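PDB 2QRU: Alpha/beta hydrolase fold-3 domain-containing protein from Enterococcus faecalis, which is of unknown function but has an alpha/beta hydrolase fold and probably acts as a hydrolase. Local coordinates for residues Phe98-Arg103 and Leu111-Gln116; Leu62-Leu67 and Thr82-Leu87; Tyr245-Asp250 and Thr255-Val260. One frame throughout, in Å; residues are numbered along the deposited sequence.

Contact 1: residues Phe98-Arg103 and Leu111-Gln116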
loop_
_atom_site.group_PDB
_atom_site.type_symbol
_atom_site.label_atom_id
_atom_site.label_comp_id
_atom_site.label_asym_id
_atom_site.label_seq_id
_atom_site.Cartn_x
_atom_site.Cartn_y
_atom_site.Cartn_z
ATOM N N PHE A 98 5.591 15.909 -1.416
ATOM C CA PHE A 98 5.459 14.514 -1.803
ATOM C C PHE A 98 4.032 14.056 -1.609
ATOM O O PHE A 98 3.304 14.584 -0.753
ATOM C CB PHE A 98 6.396 13.617 -0.967
ATOM C CG PHE A 98 5.989 13.526 0.501
ATOM C CD1 PHE A 98 6.356 14.520 1.411
ATOM C CD2 PHE A 98 5.177 12.488 0.938
ATOM C CE1 PHE A 98 5.947 14.451 2.743
ATOM C CE2 PHE A 98 4.754 12.426 2.269
ATOM C CZ PHE A 98 5.136 13.410 3.160
ATOM N N GLY A 99 3.633 13.086 -2.416
ATOM C CA GLY A 99 2.376 12.371 -2.213
ATOM C C GLY A 99 2.653 10.930 -1.853
ATOM O O GLY A 99 3.806 10.473 -1.928
ATOM N N LEU A 100 1.611 10.200 -1.485
ATOM C CA LEU A 100 1.785 8.767 -1.206
ATOM C C LEU A 100 0.846 8.001 -2.132
ATOM O O LEU A 100 -0.239 8.486 -2.488
ATOM C CB LEU A 100 1.437 8.419 0.229
ATOM C CG LEU A 100 2.273 9.126 1.311
ATOM C CD1 LEU A 100 1.682 8.804 2.717
ATOM C CD2 LEU A 100 3.753 8.754 1.237
ATOM N N CYS A 101 1.214 6.761 -2.465
ATOM C CA CYS A 101 0.316 5.899 -3.240
ATOM C C CYS A 101 0.432 4.488 -2.687
ATOM O O CYS A 101 1.546 4.007 -2.447
ATOM C CB CYS A 101 0.744 5.898 -4.703
ATOM S SG CYS A 101 -0.228 4.777 -5.794
ATOM N N GLY A 102 -0.697 3.836 -2.474
ATOM C CA GLY A 102 -0.685 2.493 -1.819
ATOM C C GLY A 102 -1.593 1.526 -2.556
ATOM O O GLY A 102 -2.709 1.898 -2.954
ATOM N N ARG A 103 -1.128 0.288 -2.670
ATOM C CA ARG A 103 -1.849 -0.770 -3.367
ATOM C C ARG A 103 -2.292 -1.803 -2.304
ATOM O O ARG A 103 -1.436 -2.461 -1.692
ATOM C CB ARG A 103 -0.880 -1.426 -4.331
ATOM C CG ARG A 103 -1.455 -2.622 -5.036
ATOM C CD ARG A 103 -0.460 -3.123 -6.106
ATOM N NE ARG A 103 -0.926 -4.249 -6.894
ATOM C CZ ARG A 103 -0.246 -4.683 -7.952
ATOM N NH1 ARG A 103 0.867 -4.028 -8.302
ATOM N NH2 ARG A 103 -0.666 -5.721 -8.680
ATOM N N LEU A 111 -2.177 5.066 4.796
ATOM C CA LEU A 111 -3.082 5.834 5.651
ATOM C C LEU A 111 -2.582 5.877 7.101
ATOM O O LEU A 111 -2.605 6.932 7.759
ATOM C CB LEU A 111 -4.505 5.291 5.546
ATOM C CG LEU A 111 -5.112 5.505 4.146
ATOM C CD1 LEU A 111 -6.386 4.633 3.984
ATOM C CD2 LEU A 111 -5.425 6.981 3.898
ATOM N N GLN A 112 -2.069 4.734 7.589
ATOM C CA GLN A 112 -1.480 4.697 8.913
ATOM C C GLN A 112 -0.239 5.603 8.959
ATOM O O GLN A 112 -0.086 6.370 9.894
ATOM C CB GLN A 112 -1.102 3.265 9.317
ATOM C CG GLN A 112 -2.320 2.377 9.598
ATOM C CD GLN A 112 -2.997 2.708 10.936
ATOM O OE1 GLN A 112 -2.446 3.425 11.765
ATOM N NE2 GLN A 112 -4.219 2.200 11.118
ATOM N N LEU A 113 0.596 5.540 7.937
ATOM C CA LEU A 113 1.819 6.382 7.896
ATOM C C LEU A 113 1.412 7.857 7.936
ATOM O O LEU A 113 1.989 8.672 8.678
ATOM C CB LEU A 113 2.584 6.073 6.606
ATOM C CG LEU A 113 3.821 6.943 6.340
ATOM C CD1 LEU A 113 4.841 6.865 7.488
ATOM C CD2 LEU A 113 4.454 6.496 5.041
ATOM N N THR A 114 0.385 8.198 7.152
ATOM C CA THR A 114 -0.081 9.586 7.100
ATOM C C THR A 114 -0.395 10.136 8.494
ATOM O O THR A 114 0.055 11.207 8.860
ATOM C CB THR A 114 -1.282 9.732 6.153
ATOM O OG1 THR A 114 -0.849 9.403 4.834
ATOM C CG2 THR A 114 -1.767 11.198 6.156
ATOM N N LYS A 115 -1.147 9.368 9.270
ATOM C CA LYS A 115 -1.461 9.778 10.643
ATOM C C LYS A 115 -0.179 10.067 11.444
ATOM O O LYS A 115 -0.055 11.101 12.151
ATOM C CB LYS A 115 -2.289 8.693 11.299
ATOM C CG LYS A 115 -2.636 9.019 12.776
ATOM C CD LYS A 115 -3.257 7.787 13.418
ATOM C CE LYS A 115 -3.532 8.012 14.884
ATOM N NZ LYS A 115 -4.394 9.209 15.107
ATOM N N GLN A 116 0.784 9.155 11.335
ATOM C CA GLN A 116 2.057 9.328 12.058
ATOM C C GLN A 116 2.868 10.518 11.572
ATOM O O GLN A 116 3.460 11.241 12.394
ATOM C CB GLN A 116 2.889 8.056 12.003
ATOM C CG GLN A 116 2.251 6.948 12.760
ATOM C CD GLN A 116 1.834 7.394 14.172
ATOM O OE1 GLN A 116 2.631 7.977 14.920
ATOM N NE2 GLN A 116 0.576 7.121 14.532
#
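This is a buried strand-to-helix contact inside the alpha/beta hydrolase fold, where Leu100 of the central sheet packs against Leu113 and Thr114 of the following helix. Strand 98-103 and helix 105-119 are the first two elements of a beta-alpha-beta unit that strand 127-130 completes. The backbones stay well apart, with Leu100 CA 8.6 Å from Thr114 CA. One leucine bridges most of that gap. Its CG stands anti to the carbonyl carbon (chi1 -60°), and the extended second torsion carries CD1 out to the helix. There CD1 meets Thr114 OG1 at 3.4 Å. The two side chains pass in opposite directions. The methyl lies against the hydroxyl oxygen in a plain van der Waals contact. The hydroxyl has its own partner one helical turn back, a hydrogen bond with the carbonyl oxygen of Met110. This helps explain how a polar atom can sit against a leucine in the interior. The apolar touch, Leu100 CD1 to Leu113 CD2, is longer, at 4.3 Å. Only 105 Å² is buried between the segments. Gly102 belongs to a GxSxG pattern consistent with a nucleophile elbow, in which the strand turns sharply into this same helix. Strand 98-103 lies between strands 28-33 and 127-130; Leu100 also touches Val31 on the first and Leu127 on the second. Thr114 reaches Leu127 too, while Leu113 turns to Leu81 and Thr82 of the adjacent helix 74-93.

Contact 2: residues Leu62-Leu67 and Thr82-Leu87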
loop_
_atom_site.group_PDB
_atom_site.type_symbol
_atom_site.label_atom_id
_atom_site.label_comp_id
_atom_site.label_asym_id
_atom_site.label_seq_id
_atom_site.Cartn_x
_atom_site.Cartn_y
_atom_site.Cartn_z
ATOM N N LEU A 62 9.235 6.801 -5.579
ATOM C CA LEU A 62 10.088 6.119 -4.594
ATOM C C LEU A 62 9.316 4.883 -4.133
ATOM O O LEU A 62 8.412 4.997 -3.314
ATOM C CB LEU A 62 10.389 7.059 -3.413
ATOM C CG LEU A 62 10.977 8.418 -3.826
ATOM C CD1 LEU A 62 11.069 9.366 -2.657
ATOM C CD2 LEU A 62 12.346 8.248 -4.507
ATOM N N ALA A 63 9.644 3.722 -4.699
ATOM C CA ALA A 63 8.930 2.487 -4.389
ATOM C C ALA A 63 9.643 1.829 -3.212
ATOM O O ALA A 63 10.812 1.466 -3.331
ATOM C CB ALA A 63 8.910 1.560 -5.612
ATOM N N LEU A 64 8.955 1.695 -2.081
ATOM C CA LEU A 64 9.652 1.486 -0.804
ATOM C C LEU A 64 9.423 0.097 -0.181
ATOM O O LEU A 64 8.303 -0.432 -0.209
ATOM C CB LEU A 64 9.197 2.601 0.188
ATOM C CG LEU A 64 9.929 2.790 1.512
ATOM C CD1 LEU A 64 11.431 3.079 1.278
ATOM C CD2 LEU A 64 9.282 3.899 2.391
ATOM N N ASP A 65 10.483 -0.475 0.406
ATOM C CA ASP A 65 10.326 -1.726 1.158
ATOM C C ASP A 65 9.589 -1.488 2.467
ATOM O O ASP A 65 9.770 -0.449 3.109
ATOM C CB ASP A 65 11.697 -2.284 1.578
ATOM C CG ASP A 65 12.507 -2.900 0.441
ATOM O OD1 ASP A 65 12.007 -3.155 -0.670
ATOM O OD2 ASP A 65 13.701 -3.146 0.697
ATOM N N TYR A 66 8.841 -2.499 2.912
ATOM C CA TYR A 66 8.411 -2.553 4.299
ATOM C C TYR A 66 8.484 -3.991 4.841
ATOM O O TYR A 66 8.502 -4.966 4.066
ATOM C CB TYR A 66 7.030 -1.906 4.432
ATOM C CG TYR A 66 5.930 -2.528 3.579
ATOM C CD1 TYR A 66 5.297 -3.728 3.984
ATOM C CD2 TYR A 66 5.504 -1.912 2.371
ATOM C CE1 TYR A 66 4.272 -4.294 3.236
ATOM C CE2 TYR A 66 4.455 -2.469 1.628
ATOM C CZ TYR A 66 3.836 -3.641 2.060
ATOM O OH TYR A 66 2.787 -4.174 1.336
ATOM N N LEU A 67 8.580 -4.120 6.156
ATOM C CA LEU A 67 8.704 -5.444 6.769
ATOM C C LEU A 67 7.421 -6.268 6.587
ATOM O O LEU A 67 6.304 -5.698 6.499
ATOM C CB LEU A 67 9.071 -5.301 8.258
ATOM C CG LEU A 67 10.485 -4.753 8.485
ATOM C CD1 LEU A 67 10.667 -4.475 9.965
ATOM C CD2 LEU A 67 11.592 -5.725 7.978
ATOM N N THR A 82 7.432 4.289 9.576
ATOM C CA THR A 82 7.631 5.690 9.944
ATOM C C THR A 82 9.132 5.998 9.961
ATOM O O THR A 82 9.575 6.950 9.312
ATOM C CB THR A 82 7.029 5.992 11.309
ATOM O OG1 THR A 82 5.630 5.672 11.296
ATOM C CG2 THR A 82 7.193 7.468 11.642
ATOM N N GLU A 83 9.901 5.137 10.616
ATOM C CA GLU A 83 11.370 5.265 10.630
ATOM C C GLU A 83 11.918 5.380 9.209
ATOM O O GLU A 83 12.772 6.250 8.910
ATOM C CB GLU A 83 12.035 4.062 11.313
ATOM C CG GLU A 83 13.576 4.201 11.325
ATOM C CD GLU A 83 14.337 2.965 11.826
ATOM O OE1 GLU A 83 13.832 1.827 11.638
ATOM O OE2 GLU A 83 15.464 3.153 12.378
ATOM N N THR A 84 11.471 4.461 8.357
ATOM C CA THR A 84 11.941 4.366 6.975
ATOM C C THR A 84 11.604 5.637 6.207
ATOM O O THR A 84 12.453 6.175 5.459
ATOM C CB THR A 84 11.345 3.135 6.265
ATOM O OG1 THR A 84 11.672 1.955 7.025
ATOM C CG2 THR A 84 11.937 2.998 4.865
ATOM N N PHE A 85 10.385 6.138 6.412
ATOM C CA PHE A 85 10.014 7.375 5.733
ATOM C C PHE A 85 10.901 8.528 6.170
ATOM O O PHE A 85 11.351 9.325 5.342
ATOM C CB PHE A 85 8.546 7.764 5.934
ATOM C CG PHE A 85 8.175 8.962 5.123
ATOM C CD1 PHE A 85 7.706 8.802 3.814
ATOM C CD2 PHE A 85 8.400 10.255 5.616
ATOM C CE1 PHE A 85 7.417 9.928 3.020
ATOM C CE2 PHE A 85 8.105 11.387 4.806
ATOM C CZ PHE A 85 7.625 11.215 3.540
ATOM N N GLN A 86 11.139 8.623 7.480
ATOM C CA GLN A 86 11.985 9.683 7.999
ATOM C C GLN A 86 13.398 9.654 7.371
ATOM O O GLN A 86 13.904 10.697 6.967
ATOM C CB GLN A 86 12.054 9.625 9.523
ATOM C CG GLN A 86 10.754 10.013 10.189
ATOM C CD GLN A 86 10.941 10.064 11.696
ATOM O OE1 GLN A 86 10.834 9.046 12.382
ATOM N NE2 GLN A 86 11.284 11.241 12.210
ATOM N N LEU A 87 13.987 8.466 7.245
ATOM C CA LEU A 87 15.294 8.310 6.564
ATOM C C LEU A 87 15.191 8.682 5.084
ATOM O O LEU A 87 16.080 9.347 4.532
ATOM C CB LEU A 87 15.819 6.884 6.703
ATOM C CG LEU A 87 16.130 6.414 8.129
ATOM C CD1 LEU A 87 16.332 4.900 8.180
ATOM C CD2 LEU A 87 17.325 7.178 8.743
HETATM O O HOH W 1 9.502 0.284 5.806
#
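Leu64 overlaps the methyl group of Thr84 with both of its branches. The pair joins the end of strand 59-64 to helix 74-93, which covers this part of the central sheet in the alpha/beta hydrolase fold. Thr84 CG2 sits at the fork of the leucine, 3.6 Å from Leu64 CD1 and 3.7 Å from Leu64 CD2. Leu64 CG is close as well, at 3.9 Å from the same methyl. Each side chain passes along the flank of the other, pointing the opposite way. The threonine torsion sorts its two branches. CG2 lies anti to the backbone N and takes the apolar side, while OG1 is anti to the carbonyl carbon (chi1 -56°) and takes the polar one. That hydroxyl has hydrogen-bond partners in Thr80 O, one turn earlier in the helix, and in the side chain of Asn13. Thus a single residue offers carbon to the strand and oxygen to a small polar network. Both Leu64 and Thr84 are buried, and 115 Å² is buried between the two segments. Leu64 also rests on Val31 of the neighbouring strand 28-33.

Asp65 follows the last strand residue and still pairs through its backbone with Thr16. Its carboxylate is held by a salt bridge to Lys43 and a hydrogen bond with the Thr16 hydroxyl. Its backbone carbonyl faces the helix without a direct bond to it, and Asp65 O is 4.4 Å from Thr84 CG2. One water closes this polar side. It donates to both residues, with its oxygen 2.8 Å from Asp65 O and 3.0 Å from Thr84 OG1.

Contact 3: residues Tyr245-Asp250 and Thr255-Val260. With EDO (1,2-ethanediol), chain C; PO4 (phosphate ion), chain B.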
loop_
_atom_site.group_PDB
_atom_site.type_symbol
_atom_site.label_atom_id
_atom_site.label_comp_id
_atom_site.label_asym_id
_atom_site.label_seq_id
_atom_site.Cartn_x
_atom_site.Cartn_y
_atom_site.Cartn_z
ATOM N N TYR A 245 -16.052 -1.705 -12.006
ATOM C CA TYR A 245 -17.089 -2.687 -11.827
ATOM C C TYR A 245 -16.618 -4.043 -12.362
ATOM O O TYR A 245 -15.844 -4.114 -13.320
ATOM C CB TYR A 245 -18.424 -2.185 -12.461
ATOM C CG TYR A 245 -18.990 -0.989 -11.687
ATOM C CD1 TYR A 245 -19.666 -1.174 -10.480
ATOM C CD2 TYR A 245 -18.802 0.317 -12.128
ATOM C CE1 TYR A 245 -20.159 -0.085 -9.733
ATOM C CE2 TYR A 245 -19.300 1.409 -11.396
ATOM C CZ TYR A 245 -19.971 1.195 -10.200
ATOM O OH TYR A 245 -20.450 2.269 -9.456
ATOM N N TYR A 246 -17.026 -5.106 -11.684
ATOM C CA TYR A 246 -16.895 -6.457 -12.235
ATOM C C TYR A 246 -15.460 -7.001 -12.340
ATOM O O TYR A 246 -15.237 -8.028 -12.979
ATOM C CB TYR A 246 -17.682 -6.563 -13.570
ATOM C CG TYR A 246 -19.178 -6.403 -13.345
ATOM C CD1 TYR A 246 -19.861 -7.281 -12.487
ATOM C CD2 TYR A 246 -19.902 -5.365 -13.943
ATOM C CE1 TYR A 246 -21.239 -7.154 -12.243
ATOM C CE2 TYR A 246 -21.285 -5.213 -13.704
ATOM C CZ TYR A 246 -21.942 -6.117 -12.848
ATOM O OH TYR A 246 -23.297 -6.013 -12.594
ATOM N N LEU A 247 -14.496 -6.339 -11.690
ATOM C CA LEU A 247 -13.107 -6.795 -11.687
ATOM C C LEU A 247 -12.698 -7.386 -10.356
ATOM O O LEU A 247 -13.271 -7.030 -9.314
ATOM C CB LEU A 247 -12.138 -5.652 -12.012
ATOM C CG LEU A 247 -12.191 -5.087 -13.418
ATOM C CD1 LEU A 247 -11.170 -3.993 -13.599
ATOM C CD2 LEU A 247 -11.998 -6.211 -14.465
ATOM N N GLU A 248 -11.686 -8.255 -10.399
ATOM C CA GLU A 248 -11.076 -8.822 -9.194
ATOM C C GLU A 248 -10.373 -7.729 -8.400
ATOM O O GLU A 248 -9.964 -6.701 -8.956
ATOM C CB GLU A 248 -10.058 -9.901 -9.568
ATOM C CG GLU A 248 -9.377 -10.632 -8.382
ATOM C CD GLU A 248 -7.857 -10.306 -8.239
ATOM O OE1 GLU A 248 -7.096 -10.593 -9.206
ATOM O OE2 GLU A 248 -7.418 -9.846 -7.155
ATOM N N HIS A 249 -10.259 -7.971 -7.092
ATOM C CA HIS A 249 -9.525 -7.107 -6.164
ATOM C C HIS A 249 -8.326 -6.355 -6.765
ATOM O O HIS A 249 -8.296 -5.102 -6.792
ATOM C CB HIS A 249 -9.075 -7.961 -4.964
ATOM C CG HIS A 249 -8.188 -7.245 -3.987
ATOM N ND1 HIS A 249 -8.600 -6.141 -3.278
ATOM C CD2 HIS A 249 -6.915 -7.495 -3.588
ATOM C CE1 HIS A 249 -7.625 -5.741 -2.483
ATOM N NE2 HIS A 249 -6.588 -6.542 -2.660
ATOM N N ASP A 250 -7.319 -7.108 -7.225
ATOM C CA ASP A 250 -6.019 -6.486 -7.483
ATOM C C ASP A 250 -5.919 -6.024 -8.912
ATOM O O ASP A 250 -5.077 -6.516 -9.677
ATOM C CB ASP A 250 -4.869 -7.456 -7.145
ATOM C CG ASP A 250 -3.503 -6.765 -7.108
ATOM O OD1 ASP A 250 -3.399 -5.525 -6.901
ATOM O OD2 ASP A 250 -2.501 -7.475 -7.276
ATOM N N THR A 255 -3.542 -3.777 -16.239
ATOM C CA THR A 255 -3.510 -2.372 -16.662
ATOM C C THR A 255 -4.004 -2.145 -18.092
ATOM O O THR A 255 -4.251 -1.010 -18.497
ATOM C CB THR A 255 -2.097 -1.784 -16.539
ATOM O OG1 THR A 255 -1.200 -2.544 -17.367
ATOM C CG2 THR A 255 -1.650 -1.787 -15.095
ATOM N N LYS A 256 -4.129 -3.230 -18.851
ATOM C CA LYS A 256 -4.583 -3.164 -20.232
ATOM C C LYS A 256 -6.096 -3.343 -20.377
ATOM O O LYS A 256 -6.629 -3.253 -21.500
ATOM C CB LYS A 256 -3.837 -4.209 -21.085
ATOM C CG LYS A 256 -2.707 -3.655 -21.936
ATOM C CD LYS A 256 -1.756 -2.746 -21.187
ATOM C CE LYS A 256 -0.968 -1.886 -22.185
ATOM N NZ LYS A 256 -0.428 -0.643 -21.529
ATOM N N ASP A 257 -6.775 -3.643 -19.269
ATOM C CA ASP A 257 -8.229 -3.749 -19.273
ATOM C C ASP A 257 -8.852 -2.372 -19.512
ATOM O O ASP A 257 -8.401 -1.386 -18.927
ATOM C CB ASP A 257 -8.757 -4.375 -17.972
ATOM C CG ASP A 257 -10.260 -4.632 -18.030
ATOM O OD1 ASP A 257 -10.658 -5.722 -18.530
ATOM O OD2 ASP A 257 -11.027 -3.714 -17.667
ATOM N N PRO A 258 -9.869 -2.284 -20.381
ATOM C CA PRO A 258 -10.456 -0.979 -20.745
ATOM C C PRO A 258 -10.922 -0.170 -19.532
ATOM O O PRO A 258 -10.798 1.047 -19.546
ATOM C CB PRO A 258 -11.640 -1.352 -21.657
ATOM C CG PRO A 258 -11.282 -2.652 -22.195
ATOM C CD PRO A 258 -10.497 -3.384 -21.145
ATOM N N SER A 259 -11.470 -0.843 -18.520
ATOM C CA SER A 259 -11.930 -0.180 -17.303
ATOM C C SER A 259 -10.766 0.431 -16.562
ATOM O O SER A 259 -10.896 1.538 -16.027
ATOM C CB SER A 259 -12.667 -1.160 -16.388
ATOM O OG SER A 259 -13.861 -1.564 -17.024
ATOM N N VAL A 260 -9.627 -0.278 -16.541
ATOM C CA VAL A 260 -8.445 0.216 -15.820
ATOM C C VAL A 260 -7.805 1.364 -16.621
ATOM O O VAL A 260 -7.300 2.343 -16.026
ATOM C CB VAL A 260 -7.409 -0.899 -15.531
ATOM C CG1 VAL A 260 -6.246 -0.348 -14.715
ATOM C CG2 VAL A 260 -8.058 -2.093 -14.787
HETATM C C1 EDO C . -14.356 -6.332 -18.920
HETATM O O1 EDO C . -13.248 -7.131 -18.470
HETATM C C2 EDO C . -14.008 -4.845 -18.869
HETATM O O2 EDO C . -13.887 -4.429 -17.499
HETATM P P PO4 B . -3.194 -7.579 -1.227
HETATM O O1 PO4 B . -4.621 -7.566 -0.698
HETATM O O2 PO4 B . -2.687 -9.014 -1.171
HETATM O O3 PO4 B . -3.152 -7.188 -2.707
HETATM O O4 PO4 B . -2.369 -6.610 -0.395
HETATM O O HOH W 2 -15.513 -0.275 -14.483
#
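Leu247 pushes the end of its side chain against the start of helix 258-272, and this is the tight part of the contact. Its CD1 lies 3.8 Å from Val260 CG2, the two side chains meeting at a slant. The same methyl is 4.1 Å from Asp257 OD2 and 4.2 Å from Ser259 CB. Asp257 is the N-cap of the helix. With CG anti to its backbone N (chi1 -174°), its OD2 accepts from Ser259 N at 3.0 Å, the donor lying 39° out of the carboxylate plane.

The other side is looser and filled by small molecules. An ethanediol, probably from the crystallisation liquor, donates from both hydroxyls to Asp257: its O1 lies 2.9 Å from OD1 and its O2 3.0 Å from OD2. Ser259 OG is also close to that O2. A water accepts from Tyr245 N and has only a weak link to Ser259 OG.

Farther along the loop, His249 NE2 donates to phosphate O1 at 3.0 Å, at the ring edge. The phosphate, also probably from the liquor, is further bound by the backbone N of Gly36, Gly37 and Ala105. His249 also pairs with Asp221 through ND1 and with Ser104 through NE2. This geometry is consistent with the Ser-His-Asp catalytic triad of alpha/beta hydrolases, with the histidine on a loop after the last strand.

How the contacts relate
Contacts 1 and 2 are neighbours on one sheet, with centres 11 Å apart. They meet where Phe98 CZ lies 3.3 Å from Phe85 CZ, and where Leu113 CD1 lies 3.9 Å from Thr82 CA, so helices 74-93 and 105-119 pack side by side on one face of the sheet, over strands that flank strand 28-33. Contact 3 is more distant, its centre 23 Å from that of contact 1. It is still tied to it, by the salt bridge of Arg103 NE to Asp250 OD1 at 2.8 Å. This bridge joins the two residues next to Ser104 and His249 of the probable triad. Contacts 2 and 3 do not touch; their nearest atoms are about 10 Å apart.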